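Local structure of putative surface-anchored fimbrial subunit (Corynebacterium diphtheriae, 3HR6) at residues 5-10 / 135-140; 145-150 / 171-176; 186-191 / 277-282; 306-311 / 421-426. The protein probably forms the shaft of the bacterial surface pilus, as a major pilin built of tandem Ig-like modules stabilised by isopeptide and disulfide bonds. One frame throughout, in Å; residues are numbered along the deposited sequence. Where two conformers were deposited one is given.

Contact 1 (5-10 / 135-140)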
# COMPACT_ATOMS: atom_id res chain seq x y z
N THR A 5 -34.07 6.84 -25.58
CA THR A 5 -34.15 6.95 -24.15
C THR A 5 -32.73 7.13 -23.59
O THR A 5 -31.76 7.03 -24.33
CB THR A 5 -34.86 5.68 -23.59
OG1 THR A 5 -35.42 5.95 -22.29
CG2 THR A 5 -33.92 4.49 -23.52
N SER A 6 -32.64 7.42 -22.30
CA SER A 6 -31.33 7.47 -21.65
C SER A 6 -31.46 7.01 -20.21
O SER A 6 -32.53 7.08 -19.62
CB SER A 6 -30.70 8.87 -21.70
OG SER A 6 -31.41 9.80 -20.92
N ILE A 7 -30.35 6.47 -19.69
CA ILE A 7 -30.22 6.11 -18.28
C ILE A 7 -29.09 6.92 -17.68
O ILE A 7 -27.94 6.81 -18.11
CB ILE A 7 -30.02 4.59 -18.08
CG1 ILE A 7 -31.25 3.83 -18.60
CG2 ILE A 7 -29.83 4.27 -16.59
CD1 ILE A 7 -30.96 2.41 -18.98
N ALA A 8 -29.43 7.72 -16.67
CA ALA A 8 -28.47 8.50 -15.91
C ALA A 8 -28.22 7.76 -14.61
O ALA A 8 -29.15 7.65 -13.76
CB ALA A 8 -29.05 9.87 -15.65
N VAL A 9 -27.01 7.24 -14.44
CA VAL A 9 -26.63 6.54 -13.22
C VAL A 9 -25.94 7.51 -12.27
O VAL A 9 -24.87 8.04 -12.58
CB VAL A 9 -25.67 5.34 -13.48
CG1 VAL A 9 -25.40 4.61 -12.20
CG2 VAL A 9 -26.23 4.40 -14.54
N HIS A 10 -26.52 7.67 -11.09
CA HIS A 10 -25.92 8.44 -10.00
C HIS A 10 -25.42 7.51 -8.91
O HIS A 10 -26.19 6.82 -8.25
CB HIS A 10 -26.98 9.39 -9.43
CG HIS A 10 -27.64 10.27 -10.45
ND1 HIS A 10 -27.03 11.39 -10.97
CD2 HIS A 10 -28.84 10.17 -11.06
CE1 HIS A 10 -27.85 11.96 -11.83
NE2 HIS A 10 -28.95 11.24 -11.91
N VAL A 135 -34.28 8.47 -17.87
CA VAL A 135 -34.42 7.78 -16.60
C VAL A 135 -33.19 8.05 -15.72
O VAL A 135 -32.08 8.24 -16.24
CB VAL A 135 -34.64 6.28 -16.84
CG1 VAL A 135 -34.60 5.48 -15.52
CG2 VAL A 135 -35.99 6.10 -17.56
N HIS A 136 -33.43 8.11 -14.41
CA HIS A 136 -32.38 8.27 -13.38
C HIS A 136 -32.45 7.15 -12.35
O HIS A 136 -33.54 6.79 -11.87
CB HIS A 136 -32.58 9.60 -12.67
CG HIS A 136 -32.37 10.78 -13.55
ND1 HIS A 136 -31.15 11.40 -13.69
CD2 HIS A 136 -33.21 11.41 -14.41
CE1 HIS A 136 -31.26 12.40 -14.56
NE2 HIS A 136 -32.50 12.42 -15.01
N VAL A 137 -31.27 6.61 -12.01
CA VAL A 137 -31.14 5.55 -11.03
C VAL A 137 -30.00 5.89 -10.09
O VAL A 137 -29.10 6.65 -10.44
CB VAL A 137 -30.93 4.17 -11.67
CG1 VAL A 137 -32.14 3.83 -12.52
CG2 VAL A 137 -29.67 4.17 -12.51
N TYR A 138 -30.08 5.34 -8.89
CA TYR A 138 -29.33 5.82 -7.75
C TYR A 138 -28.76 4.65 -6.91
O TYR A 138 -29.03 4.53 -5.72
CB TYR A 138 -30.24 6.69 -6.88
CG TYR A 138 -30.76 7.91 -7.59
CD1 TYR A 138 -30.06 9.12 -7.56
CD2 TYR A 138 -31.94 7.86 -8.31
CE1 TYR A 138 -30.53 10.24 -8.24
CE2 TYR A 138 -32.41 8.96 -9.00
CZ TYR A 138 -31.70 10.14 -8.96
OH TYR A 138 -32.16 11.23 -9.65
N PRO A 139 -27.96 3.78 -7.53
CA PRO A 139 -27.32 2.68 -6.81
C PRO A 139 -26.40 3.19 -5.68
O PRO A 139 -25.73 4.22 -5.86
CB PRO A 139 -26.53 1.98 -7.90
CG PRO A 139 -26.20 3.09 -8.85
CD PRO A 139 -27.47 3.87 -8.92
N LYS A 140 -26.42 2.52 -4.53
CA LYS A 140 -25.58 2.85 -3.38
C LYS A 140 -24.35 1.97 -3.33
O LYS A 140 -24.41 0.78 -3.60
CB LYS A 140 -26.35 2.65 -2.06
CG LYS A 140 -27.21 3.81 -1.62
CD LYS A 140 -28.24 4.30 -2.63
CE LYS A 140 -29.66 3.73 -2.49
NZ LYS A 140 -30.59 4.41 -3.49
O HOH W 1 -31.30 10.00 -18.15

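Contact 2 (145-150 / 171-176)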
# COMPACT_ATOMS: atom_id res chain seq x y z
N SER A 145 -12.13 2.87 3.81
CA SER A 145 -11.24 3.81 4.47
C SER A 145 -9.81 3.49 4.09
O SER A 145 -9.50 2.33 3.87
CB SER A 145 -11.36 3.68 5.98
OG SER A 145 -12.67 4.03 6.39
N GLU A 146 -8.96 4.51 4.07
CA GLU A 146 -7.56 4.30 3.74
C GLU A 146 -6.88 3.51 4.86
O GLU A 146 -6.82 4.02 5.98
CB GLU A 146 -6.86 5.66 3.62
CG GLU A 146 -5.34 5.59 3.42
CD GLU A 146 -4.71 6.97 3.39
OE1 GLU A 146 -4.43 7.54 4.46
OE2 GLU A 146 -4.58 7.48 2.28
N PRO A 147 -6.33 2.31 4.54
CA PRO A 147 -5.60 1.58 5.59
C PRO A 147 -4.43 2.36 6.12
O PRO A 147 -3.82 3.19 5.41
CB PRO A 147 -5.10 0.31 4.88
CG PRO A 147 -6.16 0.11 3.74
CD PRO A 147 -6.40 1.56 3.29
N VAL A 148 -4.07 2.09 7.36
CA VAL A 148 -2.98 2.80 8.01
C VAL A 148 -1.80 1.82 8.08
O VAL A 148 -1.88 0.82 8.76
CB VAL A 148 -3.38 3.24 9.42
CG1 VAL A 148 -2.18 3.88 10.15
CG2 VAL A 148 -4.59 4.17 9.37
N LYS A 149 -0.77 2.16 7.32
CA LYS A 149 0.47 1.42 7.30
C LYS A 149 1.51 2.11 8.15
O LYS A 149 1.77 3.30 8.00
CB LYS A 149 0.96 1.21 5.87
CG LYS A 149 2.22 0.36 5.81
CD LYS A 149 2.66 0.04 4.44
CE LYS A 149 3.99 -0.72 4.46
NZ LYS A 149 4.29 -1.47 3.22
N THR A 150 2.15 1.35 9.02
CA THR A 150 3.29 1.79 9.80
C THR A 150 4.45 0.82 9.71
O THR A 150 4.28 -0.33 9.31
CB THR A 150 2.89 1.99 11.24
OG1 THR A 150 2.33 0.76 11.79
CG2 THR A 150 1.93 3.19 11.38
N VAL A 171 -0.22 -3.12 8.76
CA VAL A 171 -1.25 -2.56 7.92
C VAL A 171 -2.61 -2.79 8.57
O VAL A 171 -3.08 -3.95 8.71
CB VAL A 171 -1.28 -3.18 6.49
CG1 VAL A 171 -2.46 -2.56 5.64
CG2 VAL A 171 0.05 -3.00 5.79
N ALA A 172 -3.24 -1.71 9.00
CA ALA A 172 -4.52 -1.77 9.70
C ALA A 172 -5.65 -1.29 8.77
O ALA A 172 -5.63 -0.13 8.37
CB ALA A 172 -4.48 -0.94 10.91
N THR A 173 -6.57 -2.19 8.43
CA THR A 173 -7.66 -1.91 7.49
C THR A 173 -8.96 -2.00 8.20
O THR A 173 -9.26 -2.98 8.84
CB THR A 173 -7.64 -2.94 6.34
OG1 THR A 173 -6.38 -2.85 5.66
CG2 THR A 173 -8.79 -2.78 5.34
N LYS A 174 -9.78 -0.97 8.05
CA LYS A 174 -11.09 -0.94 8.65
C LYS A 174 -12.06 -1.72 7.80
O LYS A 174 -12.03 -1.59 6.57
CB LYS A 174 -11.55 0.51 8.79
CG LYS A 174 -10.78 1.14 9.90
CD LYS A 174 -11.17 2.48 10.36
CE LYS A 174 -10.34 2.87 11.62
NZ LYS A 174 -10.55 2.12 12.94
N ILE A 175 -12.90 -2.53 8.45
CA ILE A 175 -13.98 -3.20 7.75
C ILE A 175 -15.14 -2.23 7.64
O ILE A 175 -15.70 -1.84 8.66
CB ILE A 175 -14.45 -4.49 8.46
CG1 ILE A 175 -13.27 -5.40 8.76
CG2 ILE A 175 -15.53 -5.18 7.63
CD1 ILE A 175 -12.47 -5.81 7.53
N PRO A 176 -15.54 -1.86 6.40
CA PRO A 176 -16.69 -0.95 6.30
C PRO A 176 -18.00 -1.62 6.66
O PRO A 176 -18.14 -2.84 6.52
CB PRO A 176 -16.68 -0.58 4.82
CG PRO A 176 -16.22 -1.84 4.16
CD PRO A 176 -15.11 -2.30 5.07
O HOH W 2 -8.97 1.09 6.40
O HOH W 3 -13.13 0.62 5.27

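Contact 3 (186-191 / 277-282)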
# COMPACT_ATOMS: atom_id res chain seq x y z
N GLY A 186 -15.27 -10.38 -1.47
CA GLY A 186 -13.95 -10.89 -1.14
C GLY A 186 -13.27 -9.80 -0.37
O GLY A 186 -13.84 -8.74 -0.18
N PHE A 187 -12.04 -10.04 0.07
CA PHE A 187 -11.34 -9.05 0.86
C PHE A 187 -9.87 -9.38 0.80
O PHE A 187 -9.43 -10.38 1.36
CB PHE A 187 -11.87 -9.00 2.30
CG PHE A 187 -11.77 -7.64 2.94
CD1 PHE A 187 -12.74 -6.69 2.72
CD2 PHE A 187 -10.70 -7.30 3.73
CE1 PHE A 187 -12.67 -5.46 3.31
CE2 PHE A 187 -10.62 -6.02 4.29
CZ PHE A 187 -11.59 -5.13 4.08
N THR A 188 -9.15 -8.59 0.02
CA THR A 188 -7.74 -8.84 -0.19
C THR A 188 -6.92 -7.65 0.30
O THR A 188 -7.27 -6.51 0.03
CB THR A 188 -7.46 -9.09 -1.68
OG1 THR A 188 -8.13 -10.28 -2.10
CG2 THR A 188 -5.95 -9.24 -1.95
N VAL A 189 -5.85 -7.89 1.04
CA VAL A 189 -4.89 -6.85 1.40
C VAL A 189 -3.59 -7.27 0.73
O VAL A 189 -3.11 -8.36 0.98
CB VAL A 189 -4.71 -6.66 2.91
CG1 VAL A 189 -3.57 -5.58 3.20
CG2 VAL A 189 -6.04 -6.28 3.57
N ALA A 190 -3.06 -6.42 -0.18
CA ALA A 190 -1.84 -6.74 -0.90
C ALA A 190 -0.83 -5.65 -0.72
O ALA A 190 -1.17 -4.48 -0.56
CB ALA A 190 -2.10 -6.89 -2.41
N ASP A 191 0.42 -6.08 -0.74
CA ASP A 191 1.52 -5.12 -0.49
C ASP A 191 2.64 -5.48 -1.40
O ASP A 191 3.18 -6.59 -1.31
CB ASP A 191 1.93 -5.19 1.00
CG ASP A 191 2.91 -4.10 1.40
OD1 ASP A 191 3.80 -3.76 0.56
OD2 ASP A 191 2.78 -3.60 2.51
N PRO A 277 -11.94 -5.08 -2.25
CA PRO A 277 -13.12 -5.83 -1.78
C PRO A 277 -13.51 -6.95 -2.77
O PRO A 277 -14.66 -7.03 -3.19
CB PRO A 277 -14.19 -4.74 -1.74
CG PRO A 277 -13.82 -3.83 -2.84
CD PRO A 277 -12.30 -3.82 -2.92
N SER A 278 -12.54 -7.77 -3.14
CA SER A 278 -12.68 -8.81 -4.16
C SER A 278 -11.51 -9.78 -3.98
O SER A 278 -10.48 -9.39 -3.44
CB SER A 278 -12.61 -8.19 -5.57
OG SER A 278 -12.96 -9.17 -6.56
N ASN A 279 -11.67 -11.03 -4.40
CA ASN A 279 -10.64 -12.04 -4.35
C ASN A 279 -10.29 -12.45 -5.79
O ASN A 279 -10.86 -13.40 -6.35
CB ASN A 279 -11.12 -13.26 -3.55
CG ASN A 279 -11.25 -12.98 -2.08
OD1 ASN A 279 -10.79 -11.96 -1.59
ND2 ASN A 279 -11.91 -13.88 -1.35
N PRO A 280 -9.35 -11.72 -6.41
CA PRO A 280 -9.05 -12.01 -7.80
C PRO A 280 -8.51 -13.41 -8.00
O PRO A 280 -7.75 -13.90 -7.15
CB PRO A 280 -7.99 -10.97 -8.17
CG PRO A 280 -7.96 -10.01 -7.11
CD PRO A 280 -8.67 -10.52 -5.93
N THR A 281 -8.87 -14.02 -9.12
CA THR A 281 -8.38 -15.36 -9.48
C THR A 281 -6.93 -15.28 -9.98
O THR A 281 -6.20 -16.24 -9.85
CB THR A 281 -9.29 -16.01 -10.51
OG1 THR A 281 -9.56 -15.08 -11.55
CG2 THR A 281 -10.60 -16.45 -9.90
N ALA A 282 -6.53 -14.13 -10.55
CA ALA A 282 -5.15 -13.93 -11.02
C ALA A 282 -4.35 -13.24 -9.95
O ALA A 282 -4.91 -12.60 -9.07
CB ALA A 282 -5.13 -13.09 -12.30

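Contact 4 (306-311 / 421-426)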
# COMPACT_ATOMS: atom_id res chain seq x y z
N PHE A 306 17.19 6.80 4.46
CA PHE A 306 18.50 6.17 4.59
C PHE A 306 19.58 7.16 4.30
O PHE A 306 19.39 8.17 3.62
CB PHE A 306 18.63 4.95 3.68
CG PHE A 306 17.95 3.73 4.24
CD1 PHE A 306 16.56 3.65 4.31
CD2 PHE A 306 18.69 2.69 4.76
CE1 PHE A 306 15.94 2.52 4.86
CE2 PHE A 306 18.08 1.57 5.29
CZ PHE A 306 16.71 1.49 5.37
N GLY A 307 20.76 6.86 4.85
CA GLY A 307 21.93 7.71 4.63
C GLY A 307 23.19 6.89 4.47
O GLY A 307 23.22 5.69 4.67
N GLN A 308 24.22 7.57 4.05
CA GLN A 308 25.49 6.94 3.68
C GLN A 308 26.63 7.89 4.03
O GLN A 308 26.58 9.06 3.71
CB GLN A 308 25.48 6.74 2.17
CG GLN A 308 26.75 6.23 1.59
CD GLN A 308 26.58 5.88 0.13
OE1 GLN A 308 26.28 4.72 -0.19
NE2 GLN A 308 26.75 6.86 -0.76
N ILE A 309 27.66 7.35 4.68
CA ILE A 309 28.84 8.11 5.11
C ILE A 309 29.98 7.66 4.23
O ILE A 309 30.20 6.48 4.06
CB ILE A 309 29.17 7.82 6.58
CG1 ILE A 309 28.07 8.39 7.48
CG2 ILE A 309 30.50 8.46 6.96
CD1 ILE A 309 28.13 7.84 8.88
N THR A 310 30.68 8.60 3.64
CA THR A 310 31.91 8.28 2.87
C THR A 310 33.13 8.86 3.55
O THR A 310 33.22 10.08 3.75
CB THR A 310 31.85 8.71 1.39
OG1 THR A 310 30.73 8.07 0.75
CG2 THR A 310 33.11 8.30 0.65
N ILE A 311 34.08 8.00 3.91
CA ILE A 311 35.31 8.41 4.55
C ILE A 311 36.31 8.60 3.42
O ILE A 311 36.37 7.74 2.54
CB ILE A 311 35.83 7.33 5.58
CG1 ILE A 311 34.83 7.11 6.72
CG2 ILE A 311 37.20 7.73 6.18
CD1 ILE A 311 35.23 5.95 7.66
N ASN A 421 13.96 13.53 0.88
CA ASN A 421 13.49 12.70 -0.23
C ASN A 421 14.60 12.28 -1.21
O ASN A 421 14.31 11.82 -2.30
CB ASN A 421 12.34 13.40 -0.97
CG ASN A 421 12.71 14.74 -1.60
OD1 ASN A 421 13.83 15.26 -1.53
ND2 ASN A 421 11.70 15.32 -2.23
N VAL A 422 15.84 12.46 -0.78
CA VAL A 422 17.01 11.90 -1.46
C VAL A 422 17.92 11.25 -0.40
O VAL A 422 17.72 11.44 0.80
CB VAL A 422 17.74 12.97 -2.24
CG1 VAL A 422 16.83 13.57 -3.29
CG2 VAL A 422 18.32 14.03 -1.31
N LEU A 423 18.90 10.48 -0.86
CA LEU A 423 19.83 9.84 0.03
C LEU A 423 20.59 10.87 0.86
O LEU A 423 21.11 11.84 0.33
CB LEU A 423 20.80 8.96 -0.78
CG LEU A 423 21.83 8.16 -0.01
CD1 LEU A 423 21.16 7.04 0.73
CD2 LEU A 423 22.89 7.63 -0.93
N VAL A 424 20.65 10.68 2.16
CA VAL A 424 21.38 11.60 3.01
C VAL A 424 22.84 11.16 3.00
O VAL A 424 23.13 9.99 3.22
CB VAL A 424 20.84 11.60 4.43
CG1 VAL A 424 21.67 12.50 5.30
CG2 VAL A 424 19.37 12.03 4.48
N GLU A 425 23.75 12.08 2.71
CA GLU A 425 25.16 11.74 2.64
C GLU A 425 26.00 12.65 3.47
O GLU A 425 25.71 13.84 3.65
CB GLU A 425 25.61 11.77 1.19
CG GLU A 425 24.92 10.66 0.42
CD GLU A 425 25.64 10.32 -0.85
OE1 GLU A 425 25.11 10.72 -1.90
OE2 GLU A 425 26.74 9.67 -0.76
N GLN A 426 27.11 12.13 3.95
CA GLN A 426 28.14 12.99 4.51
C GLN A 426 29.48 12.43 4.06
O GLN A 426 29.69 11.24 4.19
CB GLN A 426 28.04 12.98 6.03
CG GLN A 426 28.96 13.95 6.73
CD GLN A 426 28.68 15.38 6.31
OE1 GLN A 426 29.52 16.00 5.67
NE2 GLN A 426 27.50 15.87 6.61
O HOH W 4 17.00 9.50 2.76
O HOH W 5 28.39 9.44 1.39

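Contact 1 (5-10 / 135-140)
Ile7, Ala8 and Val9 pair in parallel with Val135, His136 and Val137, the two strand axes lying 4.6 Å apart at an angle of 22°. The backbone ladder alternates sides: Ser6 O takes the N-H of Val135, Ala8 bonds to Val135 and Val137, and His10 N reaches Val137 O. This joins strand 5-13, the first of the chain, to strand 131-143 in the N-terminal pilin domain.

Ile7, Val9, Val135 and Val137 share one face. With Val137 CG1 at chi1 -62°, CG2 falls between the backbone N and the carbonyl carbon, where it meets Val9 CG2 at 4.0 Å and Ile7 CG2 at 4.1 Å. The Val9 and Pro139 side chains cross at about a right angle, with Val9 CG1 3.8 Å from Pro139 CG. Phe117 and Phe39 pack around this face.

Ala8 and His136 lie on the other face. His136 ND1 and His10 NE2 are hydrogen-bonded at 2.8 Å, ring edge to ring edge, with the planes 10° apart. The Tyr138 ring runs alongside His10, slid off it, with Tyr138 CE1 3.3 Å from His10 CD2. Water 1 links Ser6 OG to Val135 O, and Ser6 OG also bonds Asp134. His10 ND1 gives its proton to Gly87 O. If His10 is neutral, NE2 would be the acceptor and His136 ND1 probably the donor; the bond is hard to reconcile with both rings being doubly protonated.

Contact 2 (145-150 / 171-176)
Lys149 and Val171 lean on each other obliquely, with Lys149 CG 4.0 Å from Val171 CG2. They form a non-hydrogen-bonded antiparallel pair. Lys149 CG stands anti to its backbone N (chi1 -176°) and the rest of the chain is extended. The NZ end is thereby carried away from Val171 into the domain interior. There NZ is covalently joined to Asn271 CG, an isopeptide bond, and it is hydrogen-bonded to Asp191.

Pro147 and Thr173 lie side by side and point the same way. Thr173 OG1 sits 3.5 Å from both CB and CG of the proline ring. The same Pro147 CB touches Val171 CG1 at 4.0 Å, so the ring rests against two alternate residues of the facing strand, Val171 and Thr173. Val275 lies against both Pro147 and Thr173.

Strands 148-152 and 166-174 are neighbours in an antiparallel sheet of the middle, Cna-B-like domain, and 148-152 is at its edge within the chain. Such domains have an Ig-like fold, and a Lys-Asn cross-link with an acidic residue beside it is well known in them. Here the bond ties the edge strand to strand 268-276 of another sheet.

Val148 and Ala172 are the hydrogen-bonded pair. Each N-H reaches the other's carbonyl oxygen, nearly straight at 165° and 172°. Before strand 148-152 begins, the chains part and water fills in. Water 2 bridges Ser145 O and Lys174 N, while water 3 bridges Ser145 N and Lys174 O. Ser145 CB still touches Lys174 CB at 4.2 Å. The tip of Lys174 turns away to a salt bridge with Glu251.

Contact 3 (186-191 / 277-282)
Asn279 reaches from its loop to the start of strand 187-192 and touches Gly186, Phe187 and Thr188. From CB, its CG is set anti to the carbonyl carbon (chi1 -70°), which swings the amide back toward the strand. CG comes to 3.5 Å from Gly186 CA. Gly186 CA is at nearly the same distance from the two tip atoms, so it lies over the amide group and not at one end.

At the tip, Asn279 OD1 accepts the N-H of Phe187 at 2.8 Å. The bond is bent, with an angle of 144° at the hydrogen. The donor stands 37° out of the amide plane. OD1 also lies 3.2 Å from Thr188 OG1. The other tip atom, ND2, bonds to the carbonyl of Leu236. The amide thus spans two strands and its rotation is fixed by both.

Strand 187-192 lies between strands 229-236 and 268-276 in the sheet of the Cna-B-like domain, an Ig-like module. The segment 277-282 is the loop into which strand 268-276 runs out. The last steps of that pairing are backbone bonds between Thr188 and Leu276.

Thr188 OG1 lies 2.8 Å from Ser278 O and is also hydrogen-bonded to Gln235 OE1; which acceptor takes its one proton is not settled. Pro280 CD packs 3.9 Å from the same OG1. Gly186 has no side chain, and the place of one is filled by the Ser278-Asn279 backbone. Phe187 points the other way, where its ring meets that of Phe184 edge-to-face. Ser278 touches Leu105 of the N-terminal domain.

Contact 4 (306-311 / 421-426)
A parallel strand pair of the C-terminal module joins Gly307, Gln308 and Ile309 to Val424, Glu425 and Gln426. The axes of the two strands are 4.6 Å apart and inclined at 15°. Val424 N bonds to Phe306 O, Gln308 N to Val424 O, Gln426 N to Gln308 O and Thr310 N to Gln426 O.

Gln308 and Glu425 lie side by side on one face and point the same way. With chi1 at 174° the Gln308 side chain points away from its own N-H and runs out straight, to where NE2 donates a hydrogen bond to Glu425 OE2 at 2.8 Å. The oxygen lies close to the amide plane, but the amide meets the carboxylate from above, 59° out of its plane. OE2 has a second donor in water 5, which also gives a proton to Gln308 O and accepts the one from Thr310 OG1. Gln308 OE1 is held by Ser365 and Gln263.

Strand 302-315 is long and pairs antiparallel with strand 361-375 as well as parallel with 424-432. This is consistent with an Ig-like module whose last strand lies parallel to its first. Leu423 comes just before strand 424-432. Its CD1 lies 3.6 Å from Phe306 O, and its CD2 lies 3.9 Å from Gln308 NE2. On the opposite face Ile309 and Val424 both pack on Leu414. Gln426 NE2 bonds to the carbonyl of Lys413.

The four contacts follow one another along the elongated chain. Contacts 1 and 4, both parallel strand pairs, are the furthest apart, with centres about 56 Å from each other and on opposite sides of the chain's centre. Contacts 2 and 3 belong to the middle module and touch. Lys149 NZ meets Asp191 OD2 at 2.7 Å, beside the isopeptide link, and Ile175 CD1 packs on Phe187 CZ at 3.6 Å. Contact 1 comes within about 12 Å of contact 3 at the nearest atoms. Contact 4 shares a sheet with contact 3 and lies near the metal site: the side chain of Phe306 is about 10 Å from the calcium ion bound by Asp153, Asp155, Gln158, Gly160 and Glu165.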